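Local coordinates for protein glucose-6-phosphate isomerase (PDB 3QKI) that probably interconverts alpha-D-glucose 6-phosphate and beta-D-fructose 6-phosphate, the second step of glycolysis, at residues K80-A85 with L360-F365; K92-T97 with E540-N545; E121-H126 with V135-H140. All coordinates share one frame; numbering follows the deposited sequence.

Contact 1: K80-A85 with L360-F365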
ATOM      1  N   LYS A  80      16.748 -14.009 -27.043  1.00 16.40           N
ATOM      2  CA  LYS A  80      15.535 -14.000 -27.857  1.00 15.42           C
ATOM      3  C   LYS A  80      14.637 -12.832 -27.459  1.00 19.89           C
ATOM      4  O   LYS A  80      14.010 -12.224 -28.331  1.00 17.01           O
ATOM      5  CB  LYS A  80      14.786 -15.332 -27.778  1.00 18.08           C
ATOM      6  CG  LYS A  80      13.583 -15.445 -28.723  1.00 22.07           C
ATOM      7  CD  LYS A  80      13.963 -15.381 -30.206  1.00 24.26           C
ATOM      8  CE  LYS A  80      14.998 -16.407 -30.653  1.00 26.04           C
ATOM      9  NZ  LYS A  80      15.305 -16.263 -32.090  1.00 28.22           N
ATOM     10  N   LEU A  81      14.587 -12.502 -26.135  1.00 16.38           N
ATOM     11  CA  LEU A  81      13.815 -11.350 -25.656  1.00 15.19           C
ATOM     12  C   LEU A  81      14.383 -10.066 -26.289  1.00 18.46           C
ATOM     13  O   LEU A  81      13.612  -9.206 -26.703  1.00 16.93           O
ATOM     14  CB  LEU A  81      13.828 -11.277 -24.113  1.00 14.38           C
ATOM     15  CG  LEU A  81      12.799 -12.175 -23.414  1.00 16.70           C
ATOM     16  CD1 LEU A  81      13.121 -12.315 -21.943  1.00 17.66           C
ATOM     17  CD2 LEU A  81      11.379 -11.654 -23.592  1.00 15.15           C
ATOM     18  N   VAL A  82      15.729  -9.977 -26.423  1.00 15.33           N
ATOM     19  CA  VAL A  82      16.412  -8.844 -27.081  1.00 15.09           C
ATOM     20  C   VAL A  82      16.046  -8.798 -28.572  1.00 21.26           C
ATOM     21  O   VAL A  82      15.796  -7.712 -29.099  1.00 20.63           O
ATOM     22  CB  VAL A  82      17.930  -8.840 -26.805  1.00 16.48           C
ATOM     23  CG1 VAL A  82      18.658  -7.777 -27.645  1.00 15.68           C
ATOM     24  CG2 VAL A  82      18.188  -8.638 -25.316  1.00 15.15           C
ATOM     25  N   GLU A  83      15.917  -9.983 -29.227  1.00 18.17           N
ATOM     26  CA  GLU A  83      15.490 -10.052 -30.626  1.00 17.92           C
ATOM     27  C   GLU A  83      14.055  -9.548 -30.749  1.00 19.10           C
ATOM     28  O   GLU A  83      13.738  -8.905 -31.742  1.00 16.83           O
ATOM     29  CB  GLU A  83      15.605 -11.464 -31.192  1.00 19.10           C
ATOM     30  CG  GLU A  83      17.039 -11.854 -31.504  1.00 29.37           C
ATOM     31  CD  GLU A  83      17.174 -13.274 -32.011  1.00 50.10           C
ATOM     32  OE1 GLU A  83      16.245 -13.746 -32.705  1.00 35.98           O
ATOM     33  OE2 GLU A  83      18.206 -13.915 -31.714  1.00 56.81           O
ATOM     34  N   TYR A  84      13.205  -9.826 -29.740  1.00 15.50           N
ATOM     35  CA  TYR A  84      11.838  -9.300 -29.702  1.00 15.04           C
ATOM     36  C   TYR A  84      11.851  -7.749 -29.598  1.00 17.43           C
ATOM     37  O   TYR A  84      11.134  -7.096 -30.343  1.00 16.76           O
ATOM     38  CB  TYR A  84      11.015  -9.945 -28.573  1.00 15.32           C
ATOM     39  CG  TYR A  84       9.638  -9.335 -28.484  1.00 16.08           C
ATOM     40  CD1 TYR A  84       9.374  -8.289 -27.601  1.00 18.48           C
ATOM     41  CD2 TYR A  84       8.618  -9.740 -29.341  1.00 15.80           C
ATOM     42  CE1 TYR A  84       8.120  -7.689 -27.550  1.00 20.95           C
ATOM     43  CE2 TYR A  84       7.368  -9.128 -29.315  1.00 15.96           C
ATOM     44  CZ  TYR A  84       7.121  -8.109 -28.412  1.00 19.15           C
ATOM     45  OH  TYR A  84       5.885  -7.541 -28.331  1.00 16.50           O
ATOM     46  N   ALA A  85      12.680  -7.169 -28.708  1.00 14.16           N
ATOM     47  CA  ALA A  85      12.827  -5.708 -28.579  1.00 13.47           C
ATOM     48  C   ALA A  85      13.249  -5.092 -29.934  1.00 19.16           C
ATOM     49  O   ALA A  85      12.705  -4.054 -30.334  1.00 19.52           O
ATOM     50  CB  ALA A  85      13.859  -5.375 -27.519  1.00 14.02           C
ATOM     51  N   LEU A 360      14.906  -4.947 -17.732  1.00 12.48           N
ATOM     52  CA  LEU A 360      13.895  -5.011 -16.667  1.00 13.02           C
ATOM     53  C   LEU A 360      12.492  -5.066 -17.282  1.00 14.27           C
ATOM     54  O   LEU A 360      11.672  -5.879 -16.882  1.00 12.86           O
ATOM     55  CB  LEU A 360      14.064  -3.816 -15.714  1.00 14.16           C
ATOM     56  CG  LEU A 360      13.277  -3.865 -14.397  1.00 20.38           C
ATOM     57  CD1 LEU A 360      13.622  -5.131 -13.586  1.00 20.39           C
ATOM     58  CD2 LEU A 360      13.598  -2.660 -13.530  1.00 22.48           C
ATOM     59  N   ALA A 361      12.234  -4.254 -18.312  1.00 12.26           N
ATOM     60  CA  ALA A 361      10.955  -4.261 -19.053  1.00 10.88           C
ATOM     61  C   ALA A 361      10.757  -5.596 -19.781  1.00 11.65           C
ATOM     62  O   ALA A 361       9.660  -6.149 -19.744  1.00 11.36           O
ATOM     63  CB  ALA A 361      10.930  -3.091 -20.073  1.00 10.20           C
ATOM     64  N   LEU A 362      11.823  -6.141 -20.414  1.00 11.09           N
ATOM     65  CA  LEU A 362      11.745  -7.441 -21.114  1.00 11.37           C
ATOM     66  C   LEU A 362      11.409  -8.575 -20.158  1.00 16.29           C
ATOM     67  O   LEU A 362      10.618  -9.444 -20.499  1.00 15.23           O
ATOM     68  CB  LEU A 362      13.038  -7.755 -21.879  1.00 11.70           C
ATOM     69  CG  LEU A 362      13.303  -6.939 -23.164  1.00 14.73           C
ATOM     70  CD1 LEU A 362      14.739  -7.133 -23.625  1.00 14.02           C
ATOM     71  CD2 LEU A 362      12.377  -7.343 -24.258  1.00 14.77           C
ATOM     72  N   THR A 363      11.993  -8.535 -18.938  1.00 15.55           N
ATOM     73  CA  THR A 363      11.764  -9.521 -17.880  1.00 14.65           C
ATOM     74  C   THR A 363      10.296  -9.475 -17.453  1.00 17.07           C
ATOM     75  O   THR A 363       9.655 -10.518 -17.361  1.00 17.16           O
ATOM     76  CB  THR A 363      12.720  -9.250 -16.719  1.00 14.55           C
ATOM     77  OG1 THR A 363      14.067  -9.405 -17.183  1.00 15.86           O
ATOM     78  CG2 THR A 363      12.482 -10.148 -15.542  1.00  8.81           C
ATOM     79  N   SER A 364       9.775  -8.266 -17.197  1.00 13.75           N
ATOM     80  CA  SER A 364       8.389  -8.037 -16.791  1.00 12.67           C
ATOM     81  C   SER A 364       7.416  -8.566 -17.867  1.00 15.70           C
ATOM     82  O   SER A 364       6.448  -9.254 -17.538  1.00 13.19           O
ATOM     83  CB  SER A 364       8.179  -6.550 -16.559  1.00 16.82           C
ATOM     84  OG  SER A 364       6.853  -6.232 -16.162  1.00 22.00           O
ATOM     85  N   PHE A 365       7.679  -8.237 -19.140  1.00 13.37           N
ATOM     86  CA  PHE A 365       6.911  -8.653 -20.313  1.00 13.33           C
ATOM     87  C   PHE A 365       6.903 -10.180 -20.422  1.00 18.89           C
ATOM     88  O   PHE A 365       5.853 -10.775 -20.637  1.00 18.76           O
ATOM     89  CB  PHE A 365       7.524  -8.005 -21.580  1.00 15.50           C
ATOM     90  CG  PHE A 365       6.940  -8.480 -22.889  1.00 17.61           C
ATOM     91  CD1 PHE A 365       5.698  -8.029 -23.322  1.00 20.21           C
ATOM     92  CD2 PHE A 365       7.638  -9.378 -23.694  1.00 19.89           C
ATOM     93  CE1 PHE A 365       5.162  -8.467 -24.542  1.00 21.64           C
ATOM     94  CE2 PHE A 365       7.091  -9.839 -24.894  1.00 22.11           C
ATOM     95  CZ  PHE A 365       5.856  -9.382 -25.312  1.00 20.17           C
TER

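Contact 2: K92-T97 with E540-N545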
ATOM      1  N   LYS A  92      14.186   2.565 -31.836  1.00 18.53           N
ATOM      2  CA  LYS A  92      13.679   3.613 -32.726  1.00 16.75           C
ATOM      3  C   LYS A  92      12.604   4.420 -31.989  1.00 19.70           C
ATOM      4  O   LYS A  92      12.625   5.654 -32.027  1.00 18.51           O
ATOM      5  CB  LYS A  92      13.142   2.951 -34.004  1.00 18.83           C
ATOM      6  CG  LYS A  92      12.522   3.867 -35.060  1.00 46.26           C
ATOM      7  CD  LYS A  92      11.857   3.012 -36.150  1.00 63.11           C
ATOM      8  CE  LYS A  92      10.814   3.745 -36.954  1.00 78.92           C
ATOM      9  NZ  LYS A  92       9.572   2.943 -37.088  1.00 87.56           N
ATOM     10  N   LYS A  93      11.686   3.714 -31.293  1.00 13.26           N
ATOM     11  CA  LYS A  93      10.584   4.305 -30.553  1.00 13.70           C
ATOM     12  C   LYS A  93      11.047   5.122 -29.355  1.00 17.53           C
ATOM     13  O   LYS A  93      10.531   6.205 -29.116  1.00 17.08           O
ATOM     14  CB  LYS A  93       9.566   3.217 -30.166  1.00 16.27           C
ATOM     15  CG  LYS A  93       8.807   2.724 -31.390  1.00 21.88           C
ATOM     16  CD  LYS A  93       8.102   1.416 -31.167  1.00 24.48           C
ATOM     17  CE  LYS A  93       7.315   1.066 -32.399  1.00 20.07           C
ATOM     18  NZ  LYS A  93       6.792  -0.309 -32.334  1.00 27.34           N
ATOM     19  N   VAL A  94      12.035   4.617 -28.605  1.00 14.77           N
ATOM     20  CA  VAL A  94      12.601   5.329 -27.452  1.00 13.19           C
ATOM     21  C   VAL A  94      13.278   6.616 -27.945  1.00 16.15           C
ATOM     22  O   VAL A  94      13.074   7.685 -27.352  1.00 12.68           O
ATOM     23  CB  VAL A  94      13.537   4.418 -26.619  1.00 16.88           C
ATOM     24  CG1 VAL A  94      14.379   5.219 -25.631  1.00 17.00           C
ATOM     25  CG2 VAL A  94      12.719   3.359 -25.883  1.00 16.26           C
ATOM     26  N   GLU A  95      14.046   6.516 -29.047  1.00 14.57           N
ATOM     27  CA  GLU A  95      14.708   7.664 -29.667  1.00 14.68           C
ATOM     28  C   GLU A  95      13.698   8.738 -30.114  1.00 17.37           C
ATOM     29  O   GLU A  95      13.915   9.912 -29.807  1.00 16.10           O
ATOM     30  CB  GLU A  95      15.630   7.231 -30.811  1.00 17.05           C
ATOM     31  CG  GLU A  95      16.448   8.380 -31.385  1.00 33.06           C
ATOM     32  CD  GLU A  95      17.501   7.984 -32.399  1.00 58.03           C
ATOM     33  OE1 GLU A  95      17.202   7.140 -33.278  1.00 59.68           O
ATOM     34  OE2 GLU A  95      18.612   8.557 -32.343  1.00 53.97           O
ATOM     35  N   LYS A  96      12.556   8.339 -30.740  1.00 14.47           N
ATOM     36  CA  LYS A  96      11.507   9.284 -31.153  1.00 15.79           C
ATOM     37  C   LYS A  96      10.943  10.029 -29.933  1.00 19.11           C
ATOM     38  O   LYS A  96      10.707  11.229 -30.008  1.00 19.44           O
ATOM     39  CB  LYS A  96      10.365   8.551 -31.873  1.00 19.35           C
ATOM     40  CG  LYS A  96      10.678   8.155 -33.298  1.00 25.36           C
ATOM     41  CD  LYS A  96       9.675   7.118 -33.776  1.00 40.26           C
ATOM     42  CE  LYS A  96       8.834   7.602 -34.928  1.00 60.74           C
ATOM     43  NZ  LYS A  96       7.388   7.648 -34.578  1.00 76.20           N
ATOM     44  N   THR A  97      10.757   9.312 -28.806  1.00 15.11           N
ATOM     45  CA  THR A  97      10.259   9.892 -27.553  1.00 13.66           C
ATOM     46  C   THR A  97      11.213  10.980 -27.060  1.00 15.36           C
ATOM     47  O   THR A  97      10.771  12.112 -26.830  1.00 15.55           O
ATOM     48  CB  THR A  97      10.007   8.787 -26.512  1.00 18.41           C
ATOM     49  OG1 THR A  97       9.154   7.800 -27.096  1.00 16.83           O
ATOM     50  CG2 THR A  97       9.360   9.328 -25.224  1.00 16.70           C
ATOM     51  N   GLU A 540       8.424  -0.790 -21.640  1.00 10.57           N
ATOM     52  CA  GLU A 540       7.411  -1.810 -21.562  1.00  9.73           C
ATOM     53  C   GLU A 540       6.148  -1.506 -22.383  1.00 14.78           C
ATOM     54  O   GLU A 540       5.570  -2.427 -22.970  1.00 13.60           O
ATOM     55  CB  GLU A 540       7.107  -2.189 -20.105  1.00 11.20           C
ATOM     56  CG  GLU A 540       6.553  -3.592 -19.990  1.00 24.94           C
ATOM     57  CD  GLU A 540       6.487  -4.164 -18.593  1.00 43.68           C
ATOM     58  OE1 GLU A 540       6.969  -3.508 -17.638  1.00 28.93           O
ATOM     59  OE2 GLU A 540       5.967  -5.295 -18.457  1.00 34.51           O
ATOM     60  N   GLY A 541       5.743  -0.231 -22.443  1.00 13.37           N
ATOM     61  CA  GLY A 541       4.581   0.184 -23.232  1.00 12.44           C
ATOM     62  C   GLY A 541       4.810  -0.095 -24.707  1.00 14.15           C
ATOM     63  O   GLY A 541       3.911  -0.597 -25.384  1.00 14.42           O
ATOM     64  N   PHE A 542       6.045   0.137 -25.188  1.00 10.35           N
ATOM     65  CA  PHE A 542       6.437  -0.152 -26.571  1.00 10.77           C
ATOM     66  C   PHE A 542       6.505  -1.650 -26.851  1.00 17.13           C
ATOM     67  O   PHE A 542       6.048  -2.084 -27.909  1.00 17.47           O
ATOM     68  CB  PHE A 542       7.732   0.564 -26.984  1.00 11.45           C
ATOM     69  CG  PHE A 542       7.590   2.080 -27.083  1.00 13.39           C
ATOM     70  CD1 PHE A 542       6.528   2.655 -27.774  1.00 14.20           C
ATOM     71  CD2 PHE A 542       8.546   2.926 -26.514  1.00 15.64           C
ATOM     72  CE1 PHE A 542       6.418   4.047 -27.894  1.00 15.74           C
ATOM     73  CE2 PHE A 542       8.413   4.319 -26.599  1.00 16.75           C
ATOM     74  CZ  PHE A 542       7.346   4.870 -27.283  1.00 15.00           C
ATOM     75  N   LEU A 543       6.984  -2.445 -25.875  1.00 14.92           N
ATOM     76  CA  LEU A 543       6.988  -3.915 -25.988  1.00 14.12           C
ATOM     77  C   LEU A 543       5.535  -4.417 -26.081  1.00 17.83           C
ATOM     78  O   LEU A 543       5.248  -5.318 -26.871  1.00 16.19           O
ATOM     79  CB  LEU A 543       7.682  -4.583 -24.779  1.00 13.12           C
ATOM     80  CG  LEU A 543       9.176  -4.318 -24.568  1.00 15.06           C
ATOM     81  CD1 LEU A 543       9.653  -5.021 -23.301  1.00 14.94           C
ATOM     82  CD2 LEU A 543      10.006  -4.742 -25.775  1.00 17.50           C
ATOM     83  N   LEU A 544       4.625  -3.820 -25.278  1.00 12.94           N
ATOM     84  CA  LEU A 544       3.197  -4.190 -25.260  1.00 12.14           C
ATOM     85  C   LEU A 544       2.433  -3.625 -26.437  1.00 14.55           C
ATOM     86  O   LEU A 544       1.270  -3.986 -26.642  1.00 12.95           O
ATOM     87  CB  LEU A 544       2.544  -3.702 -23.963  1.00 11.45           C
ATOM     88  CG  LEU A 544       2.964  -4.448 -22.692  1.00 14.86           C
ATOM     89  CD1 LEU A 544       2.484  -3.715 -21.471  1.00 14.31           C
ATOM     90  CD2 LEU A 544       2.471  -5.897 -22.701  1.00 17.42           C
ATOM     91  N   ASN A 545       3.072  -2.688 -27.170  1.00 13.42           N
ATOM     92  CA  ASN A 545       2.511  -1.932 -28.288  1.00 14.27           C
ATOM     93  C   ASN A 545       1.247  -1.169 -27.858  1.00 18.60           C
ATOM     94  O   ASN A 545       0.239  -1.183 -28.552  1.00 17.77           O
ATOM     95  CB  ASN A 545       2.250  -2.826 -29.518  1.00 13.72           C
ATOM     96  CG  ASN A 545       2.052  -2.049 -30.779  1.00 22.31           C
ATOM     97  OD1 ASN A 545       2.672  -1.008 -30.996  1.00 16.76           O
ATOM     98  ND2 ASN A 545       1.134  -2.505 -31.612  1.00 12.25           N
TER
HETATM   99  O   HOH W   1       5.227  -0.494 -30.037  1.00 22.40           O
HETATM  100  O   HOH W   2       3.658   0.708 -32.771  1.00 36.84           O

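Contact 3: E121-H126 with V135-H140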
ATOM      1  N   GLU A 121      24.536  22.974 -19.022  1.00 19.92           N
ATOM      2  CA  GLU A 121      25.669  22.919 -19.954  1.00 20.91           C
ATOM      3  C   GLU A 121      25.336  22.254 -21.312  1.00 28.02           C
ATOM      4  O   GLU A 121      26.082  22.417 -22.285  1.00 27.14           O
ATOM      5  CB  GLU A 121      26.913  22.311 -19.279  1.00 22.29           C
ATOM      6  CG  GLU A 121      26.714  20.904 -18.746  1.00 35.17           C
ATOM      7  CD  GLU A 121      26.243  20.740 -17.306  1.00 56.27           C
ATOM      8  OE1 GLU A 121      25.718  21.712 -16.702  1.00 29.93           O
ATOM      9  OE2 GLU A 121      26.389  19.602 -16.797  1.00 40.23           O
ATOM     10  N   LYS A 122      24.181  21.542 -21.377  1.00 24.97           N
ATOM     11  CA  LYS A 122      23.710  20.853 -22.572  1.00 23.97           C
ATOM     12  C   LYS A 122      22.505  21.567 -23.214  1.00 27.28           C
ATOM     13  O   LYS A 122      21.899  21.016 -24.132  1.00 27.01           O
ATOM     14  CB  LYS A 122      23.347  19.387 -22.237  1.00 25.23           C
ATOM     15  CG  LYS A 122      24.500  18.542 -21.751  1.00 27.43           C
ATOM     16  CD  LYS A 122      24.068  17.082 -21.580  1.00 24.75           C
ATOM     17  CE  LYS A 122      25.169  16.256 -20.960  1.00 31.14           C
ATOM     18  NZ  LYS A 122      24.940  14.793 -21.106  1.00 36.35           N
ATOM     19  N   ILE A 123      22.167  22.797 -22.749  1.00 22.56           N
ATOM     20  CA  ILE A 123      21.034  23.602 -23.245  1.00 21.98           C
ATOM     21  C   ILE A 123      21.030  23.768 -24.775  1.00 27.05           C
ATOM     22  O   ILE A 123      19.954  23.814 -25.375  1.00 26.42           O
ATOM     23  CB  ILE A 123      20.907  24.975 -22.510  1.00 24.57           C
ATOM     24  CG1 ILE A 123      19.522  25.618 -22.729  1.00 24.07           C
ATOM     25  CG2 ILE A 123      22.088  25.948 -22.869  1.00 23.87           C
ATOM     26  CD1 ILE A 123      19.068  26.608 -21.647  1.00 28.82           C
ATOM     27  N   ASN A 124      22.237  23.841 -25.394  1.00 23.17           N
ATOM     28  CA  ASN A 124      22.351  24.010 -26.826  1.00 23.25           C
ATOM     29  C   ASN A 124      22.633  22.706 -27.541  1.00 25.71           C
ATOM     30  O   ASN A 124      21.965  22.412 -28.527  1.00 26.34           O
ATOM     31  CB  ASN A 124      23.357  25.136 -27.176  1.00 25.85           C
ATOM     32  CG  ASN A 124      22.903  26.498 -26.692  1.00 36.68           C
ATOM     33  OD1 ASN A 124      21.762  26.931 -26.905  1.00 34.33           O
ATOM     34  ND2 ASN A 124      23.767  27.181 -25.979  1.00 34.84           N
ATOM     35  N   THR A 125      23.578  21.912 -27.038  1.00 22.74           N
ATOM     36  CA  THR A 125      23.979  20.625 -27.635  1.00 23.25           C
ATOM     37  C   THR A 125      22.835  19.598 -27.611  1.00 28.23           C
ATOM     38  O   THR A 125      22.764  18.729 -28.490  1.00 28.20           O
ATOM     39  CB  THR A 125      25.213  20.038 -26.911  1.00 33.92           C
ATOM     40  OG1 THR A 125      24.900  19.791 -25.536  1.00 29.55           O
ATOM     41  CG2 THR A 125      26.435  20.913 -27.018  1.00 35.62           C
ATOM     42  N   HIS A 126      21.952  19.691 -26.595  1.00 23.81           N
ATOM     43  CA  HIS A 126      20.842  18.768 -26.436  1.00 23.05           C
ATOM     44  C   HIS A 126      19.507  19.450 -26.638  1.00 25.23           C
ATOM     45  O   HIS A 126      18.484  18.932 -26.167  1.00 24.01           O
ATOM     46  CB  HIS A 126      20.934  18.076 -25.068  1.00 24.04           C
ATOM     47  CG  HIS A 126      22.016  17.040 -25.007  1.00 27.92           C
ATOM     48  ND1 HIS A 126      23.351  17.374 -25.171  1.00 29.79           N
ATOM     49  CD2 HIS A 126      21.922  15.708 -24.808  1.00 30.42           C
ATOM     50  CE1 HIS A 126      24.022  16.241 -25.060  1.00 29.55           C
ATOM     51  NE2 HIS A 126      23.207  15.214 -24.825  1.00 30.53           N
ATOM     52  N   VAL A 135      12.784  24.100 -25.951  1.00 20.49           N
ATOM     53  CA  VAL A 135      12.070  23.822 -24.702  1.00 19.91           C
ATOM     54  C   VAL A 135      12.971  23.832 -23.463  1.00 23.69           C
ATOM     55  O   VAL A 135      12.481  24.140 -22.375  1.00 21.82           O
ATOM     56  CB  VAL A 135      11.127  22.579 -24.748  1.00 23.62           C
ATOM     57  CG1 VAL A 135      10.036  22.763 -25.781  1.00 23.15           C
ATOM     58  CG2 VAL A 135      11.895  21.286 -24.985  1.00 23.65           C
ATOM     59  N   LEU A 136      14.305  23.583 -23.641  1.00 19.34           N
ATOM     60  CA  LEU A 136      15.273  23.601 -22.541  1.00 17.84           C
ATOM     61  C   LEU A 136      15.422  24.991 -21.922  1.00 20.82           C
ATOM     62  O   LEU A 136      15.780  25.108 -20.751  1.00 19.61           O
ATOM     63  CB  LEU A 136      16.619  23.006 -22.964  1.00 17.59           C
ATOM     64  CG  LEU A 136      16.626  21.537 -23.391  1.00 22.10           C
ATOM     65  CD1 LEU A 136      18.046  21.059 -23.612  1.00 22.47           C
ATOM     66  CD2 LEU A 136      15.955  20.631 -22.333  1.00 24.97           C
ATOM     67  N   GLU A 137      15.103  26.048 -22.701  1.00 16.02           N
ATOM     68  CA  GLU A 137      15.118  27.415 -22.212  1.00 16.44           C
ATOM     69  C   GLU A 137      13.961  27.635 -21.225  1.00 19.40           C
ATOM     70  O   GLU A 137      14.138  28.306 -20.219  1.00 19.65           O
ATOM     71  CB  GLU A 137      15.034  28.407 -23.374  1.00 18.81           C
ATOM     72  CG  GLU A 137      16.286  28.370 -24.240  1.00 35.02           C
ATOM     73  CD  GLU A 137      17.464  29.236 -23.820  1.00 83.52           C
ATOM     74  OE1 GLU A 137      17.376  29.931 -22.778  1.00 86.88           O
ATOM     75  OE2 GLU A 137      18.482  29.218 -24.550  1.00 91.14           O
ATOM     76  N   ASP A 138      12.791  27.035 -21.496  1.00 15.84           N
ATOM     77  CA  ASP A 138      11.630  27.097 -20.611  1.00 15.41           C
ATOM     78  C   ASP A 138      11.924  26.277 -19.349  1.00 21.03           C
ATOM     79  O   ASP A 138      11.616  26.739 -18.251  1.00 22.58           O
ATOM     80  CB  ASP A 138      10.390  26.525 -21.310  1.00 17.80           C
ATOM     81  CG  ASP A 138       9.840  27.375 -22.436  1.00 29.32           C
ATOM     82  OD1 ASP A 138       9.633  28.581 -22.216  1.00 26.40           O
ATOM     83  OD2 ASP A 138       9.568  26.816 -23.521  1.00 41.10           O
ATOM     84  N   VAL A 139      12.530  25.077 -19.516  1.00 17.37           N
ATOM     85  CA  VAL A 139      12.890  24.150 -18.430  1.00 16.21           C
ATOM     86  C   VAL A 139      13.814  24.885 -17.456  1.00 19.53           C
ATOM     87  O   VAL A 139      13.527  24.955 -16.252  1.00 17.82           O
ATOM     88  CB  VAL A 139      13.527  22.836 -18.969  1.00 19.15           C
ATOM     89  CG1 VAL A 139      14.192  22.025 -17.848  1.00 18.30           C
ATOM     90  CG2 VAL A 139      12.503  21.983 -19.718  1.00 18.92           C
ATOM     91  N   HIS A 140      14.913  25.449 -17.987  1.00 15.57           N
ATOM     92  CA  HIS A 140      15.851  26.189 -17.158  1.00 16.15           C
ATOM     93  C   HIS A 140      15.379  27.523 -16.594  1.00 20.20           C
ATOM     94  O   HIS A 140      15.844  27.910 -15.528  1.00 19.80           O
ATOM     95  CB  HIS A 140      17.248  26.217 -17.758  1.00 16.79           C
ATOM     96  CG  HIS A 140      17.876  24.875 -17.685  1.00 19.36           C
ATOM     97  ND1 HIS A 140      18.442  24.410 -16.514  1.00 21.35           N
ATOM     98  CD2 HIS A 140      17.953  23.909 -18.622  1.00 20.82           C
ATOM     99  CE1 HIS A 140      18.882  23.193 -16.785  1.00 20.18           C
ATOM    100  NE2 HIS A 140      18.605  22.846 -18.042  1.00 20.41           N
TER
HETATM  101  O   HOH W   3      18.534  27.720 -26.934  1.00 38.68           O

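Contact 1: K80-A85 with L360-F365
Leu81 and Tyr84 on one helix meet Leu362 and Phe365 on another in a buried, apolar helix-helix contact between helix 75-87 and helix 356-371. It illustrates how steeply crossed helices can pack through a few large side chains: the axes of the two short segments approach to 10.3 Å at a crossing angle of 103°, and no hydrogen bond spans them. Leu362 is the central wedge. With CG beside its own backbone N (chi1 -73°), its forked end lies against the turn opposite, where CD2 comes 3.3 Å from the carbonyl O of Leu81 and 4.1 Å from Ala85 CB. The other branch, CD1, meets Val82 CG2 at 4.1 Å, the two side chains crossing at about a right angle. One turn further along, the rings of Tyr84 and Phe365 lie nearly parallel but slid apart, so that they barely overlap, centroids 4.8 Å apart and planes at 15°. Phe365 CE2 sits over the rim of one tyrosine face, 3.6 Å from Tyr84 CE1. Leu81 CD2 reaches the edge of the Phe365 ring, near its plane. The tyrosine hydroxyl, which comes 3.5 Å from Phe365 CZ, is satisfied by a hydrogen bond to the carbonyl O of Leu543. Helix 27-39 packs on Lys80, Tyr84 and Phe365, and helix 523-543 covers Leu360, Ala361 and Leu362.

Contact 2: K92-T97 with E540-N545
Segment 92-97 of helix 90-99 faces the C-terminal turn of helix 523-543, with the CA atoms of Lys93 and Phe542 the nearest pair at 7.3 Å; beyond that turn Asn545, at positive phi (57°), leaves the helical path. Lys93 CB stands over the centre of the Phe542 ring, 3.6 Å from the centroid and only 4° off the ring normal, a nearly ideal CH-pi contact. Beyond CB the lysine chain runs extended past the ring, CD lying 3.9 Å from Phe542 CD1, and carries its ammonium group to the end of the opposite helix. There one water accepts from Lys93 NZ and donates to both Phe542 O and Asn545 OD1, while Val88 O accepts a direct hydrogen bond from the ammonium. A second water also donates to Asn545 OD1, although its link to Lys93 NZ is weak. At the ring's edge, near its plane, Thr97 OG1 approaches Phe542 CZ at 3.4 Å. That hydroxyl donates to Lys93 O, 2.9 Å from OG1, and chi1 of -53° sets it beside its own backbone N for this bond. Thr97 N reaches the same oxygen from the opposite face, so two donors grip one carbonyl. The positive phi of Asn545 and the two bonds back into the last turn define a Schellman motif, here closing a helix whose final turn packs through an aromatic side chain and a water bridge.

Contact 3: E121-H126 with V135-H140
A loop segment, 121-126, which takes in the end of a 3-10 segment and then helical backbone angles without the regular bonds, runs past the first turns of helix 135-154, bringing the CA atoms of Ile123 and Leu136 to 5.8 Å. The contact shows how two aliphatic side chains can close a short excursion by reaching past each other in opposite directions. Ile123 CG1 rests 3.9 Å from Leu136 CB. Its CD1 goes on to the helix surface, 3.7 Å from the carbonyl O of Leu136, because CG1 is turned away from its backbone N (chi1 -163°). Going the other way, Leu136 CD1 touches the loop backbone, 3.4 Å from His126 O. The Glu137 chain, bent at chi2 (-86°), folds back across Ile123 at about a right angle, and its carboxylate carbon CD lies 3.8 Å from Ile123 CD1. The same carboxylate is joined to the loop through water: a water donates to Glu137 OE2 at 2.8 Å and, weakly, to Asn124 OD1. The His126 ring has Lys122 CD over the rim of one face and Thr125 OG1 bonded to ND1 in its plane. Asn134, just ahead of the helix, bonds to both Ile123 O and Leu136 N, and His140 NE2 bonds to Ile118 O. Lys122 NZ bonds to His341 of helix 330-349; the loop leads into the two-stranded sheet of 129-130 and 133-134, and helix 135-154 follows it.

From the N terminus, the chain enters contact 1 on helix 75-87 and contact 2 on the next helix, 90-99. It then makes both sides of contact 3, whose short loop holds the strands 129-130 and 133-134. That small closure lies within the spans of both larger ones. Contact 1 closes at 360-365 and contact 2 only at 540-545, so these two cross. They are also physically joined, their centres 12 Å apart: Ser364 OG lies 2.6 Å from Glu540 OE2, a probable hydrogen bond. Successive N-terminal helices are thereby tied to helices 356-371 and 523-543, while contact 3 stands apart, its centre 24 Å from that of contact 2.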